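DUF4595 domain-containing protein (Bacteroides vulgatus, PDB 3TZG) is of unknown function but adopts a porin-like beta-barrel fold. Local coordinates at residues I231-N236 / L240-D245. Sequence-based numbering, arbitrary orientation.
Sequences IEVLYN and LLSRID
Glu232 stands beside Arg243 in a non-hydrogen-bonded pair of the antiparallel hairpin formed by strands 227-235 and 239-247. The two side chains run the same way, Glu232 CG lying 3.9 Å from Arg243 CG, and their carboxylate and guanidinium planes are almost perpendicular (87°). Glu232 OE2 stays 4.3 Å from Arg243 NE, well out of the guanidinium plane, so no N-H points at it and the attraction is undirected. With its CG anti to the backbone N (chi1 -176°), Leu240 reaches across the Glu232 stem, bringing CD1 to 3.7 Å from Glu232 CG; Leu234 CD2 packs on the same methyl. Cutting Glu232 back to an alanine would remove the stem under Leu240 CD1 and is likely to leave Arg243 without this nearby negative charge. On the other face Ser242 OG rests against Val233 CB and CG2. Ile231 and Ile244 exchange two nearly straight backbone bonds, both 2.8 Å between N and O. A classic bulge follows: Val233 O accepts from Leu241 N at 2.8 Å and weakly from Ser242 N. Further out, Asp245 OD2 forms a salt bridge with Arg243 NE (3.4 Å), its hydrogen bond weak, and Asn220 bonds weakly to Glu232 OE1. Backbone bonds thus set the pairing, shifted by one residue at the bulge, while Arg243 probably feels two carboxylates.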
loop_
_atom_site.group_PDB
_atom_site.type_symbol
_atom_site.label_atom_id
_atom_site.label_comp_id
_atom_site.label_asym_id
_atom_site.label_seq_id
_atom_site.Cartn_x
_atom_site.Cartn_y
_atom_site.Cartn_z
ATOM N N ILE A 231 -1.719 -12.294 8.618
ATOM C CA ILE A 231 -0.747 -12.085 7.540
ATOM C C ILE A 231 0.625 -11.903 8.175
ATOM O O ILE A 231 0.781 -11.039 9.033
ATOM C CB ILE A 231 -1.114 -10.898 6.609
ATOM C CG1 ILE A 231 -2.560 -11.043 6.032
ATOM C CG2 ILE A 231 -0.072 -10.779 5.491
ATOM C CD1 ILE A 231 -3.044 -9.891 5.207
ATOM N N GLU A 232 1.600 -12.741 7.791
ATOM C CA GLU A 232 2.969 -12.677 8.323
ATOM C C GLU A 232 3.992 -12.644 7.229
ATOM O O GLU A 232 3.801 -13.283 6.201
ATOM C CB GLU A 232 3.284 -13.868 9.227
ATOM C CG GLU A 232 2.764 -13.751 10.635
ATOM C CD GLU A 232 3.115 -14.933 11.513
ATOM O OE1 GLU A 232 3.263 -16.058 10.978
ATOM O OE2 GLU A 232 3.204 -14.739 12.749
ATOM N N VAL A 233 5.091 -11.927 7.449
ATOM C CA VAL A 233 6.183 -11.874 6.480
ATOM C C VAL A 233 7.454 -12.258 7.252
ATOM O O VAL A 233 7.822 -11.602 8.233
ATOM C CB VAL A 233 6.273 -10.513 5.730
ATOM C CG1 VAL A 233 7.492 -10.478 4.801
ATOM C CG2 VAL A 233 4.983 -10.241 4.940
ATOM N N LEU A 234 8.063 -13.375 6.864
ATOM C CA LEU A 234 9.234 -13.917 7.557
ATOM C C LEU A 234 10.507 -13.981 6.693
ATOM O O LEU A 234 10.455 -14.264 5.491
ATOM C CB LEU A 234 8.946 -15.342 8.043
ATOM C CG LEU A 234 7.820 -15.538 9.012
ATOM C CD1 LEU A 234 7.085 -16.773 8.667
ATOM C CD2 LEU A 234 8.320 -15.565 10.455
ATOM N N TYR A 235 11.654 -13.798 7.361
ATOM C CA TYR A 235 12.978 -13.951 6.802
ATOM C C TYR A 235 13.661 -15.143 7.463
ATOM O O TYR A 235 13.631 -15.263 8.686
ATOM C CB TYR A 235 13.820 -12.681 6.954
ATOM C CG TYR A 235 15.247 -12.887 6.478
ATOM C CD1 TYR A 235 15.574 -12.806 5.123
ATOM C CD2 TYR A 235 16.259 -13.223 7.373
ATOM C CE1 TYR A 235 16.883 -13.021 4.680
ATOM C CE2 TYR A 235 17.561 -13.462 6.939
ATOM C CZ TYR A 235 17.875 -13.356 5.594
ATOM O OH TYR A 235 19.184 -13.561 5.200
ATOM N N ASN A 236 14.294 -16.006 6.648
ATOM C CA ASN A 236 15.033 -17.204 7.032
ATOM C C ASN A 236 14.197 -18.085 7.960
ATOM O O ASN A 236 14.702 -18.635 8.954
ATOM C CB ASN A 236 16.370 -16.856 7.669
ATOM C CG ASN A 236 17.253 -18.061 7.839
ATOM O OD1 ASN A 236 17.291 -18.979 6.997
ATOM N ND2 ASN A 236 17.942 -18.104 8.960
ATOM N N LEU A 240 10.575 -12.808 12.144
ATOM C CA LEU A 240 9.284 -12.206 11.832
ATOM C C LEU A 240 9.500 -10.740 11.532
ATOM O O LEU A 240 10.086 -10.038 12.350
ATOM C CB LEU A 240 8.279 -12.421 12.986
ATOM C CG LEU A 240 6.842 -11.936 12.780
ATOM C CD1 LEU A 240 6.167 -12.659 11.655
ATOM C CD2 LEU A 240 6.049 -12.159 13.998
ATOM N N LEU A 241 9.095 -10.296 10.345
ATOM C CA LEU A 241 9.300 -8.913 9.927
ATOM C C LEU A 241 8.036 -8.119 10.097
ATOM O O LEU A 241 8.135 -6.939 10.384
ATOM C CB LEU A 241 9.801 -8.802 8.467
ATOM C CG LEU A 241 11.079 -9.602 8.083
ATOM C CD1 LEU A 241 11.428 -9.403 6.662
ATOM C CD2 LEU A 241 12.270 -9.266 8.966
ATOM N N SER A 242 6.852 -8.734 9.904
ATOM C CA SER A 242 5.546 -8.086 10.118
ATOM C C SER A 242 4.466 -9.117 10.404
ATOM O O SER A 242 4.491 -10.227 9.866
ATOM C CB SER A 242 5.130 -7.231 8.929
ATOM O OG SER A 242 4.627 -8.026 7.873
ATOM N N ARG A 243 3.506 -8.733 11.238
ATOM C CA ARG A 243 2.351 -9.554 11.574
ATOM C C ARG A 243 1.106 -8.651 11.665
ATOM O O ARG A 243 1.057 -7.735 12.481
ATOM C CB ARG A 243 2.589 -10.344 12.869
ATOM C CG ARG A 243 1.440 -11.246 13.267
ATOM C CD ARG A 243 1.754 -11.822 14.612
ATOM N NE ARG A 243 0.599 -12.369 15.295
ATOM C CZ ARG A 243 0.682 -13.107 16.389
ATOM N NH1 ARG A 243 1.869 -13.437 16.889
ATOM N NH2 ARG A 243 -0.417 -13.584 16.955
ATOM N N ILE A 244 0.122 -8.919 10.810
ATOM C CA ILE A 244 -1.157 -8.221 10.799
ATOM C C ILE A 244 -2.236 -9.226 11.126
ATOM O O ILE A 244 -2.323 -10.263 10.475
ATOM C CB ILE A 244 -1.417 -7.485 9.455
ATOM C CG1 ILE A 244 -0.453 -6.280 9.301
ATOM C CG2 ILE A 244 -2.876 -7.029 9.316
ATOM C CD1 ILE A 244 0.636 -6.535 8.304
ATOM N N ASP A 245 -3.019 -8.950 12.163
ATOM C CA ASP A 245 -4.134 -9.812 12.559
ATOM C C ASP A 245 -5.437 -9.144 12.111
ATOM O O ASP A 245 -5.563 -7.928 12.245
ATOM C CB ASP A 245 -4.105 -10.094 14.072
ATOM C CG ASP A 245 -3.044 -11.097 14.525
ATOM O OD1 ASP A 245 -2.876 -12.129 13.850
ATOM O OD2 ASP A 245 -2.489 -10.918 15.627
#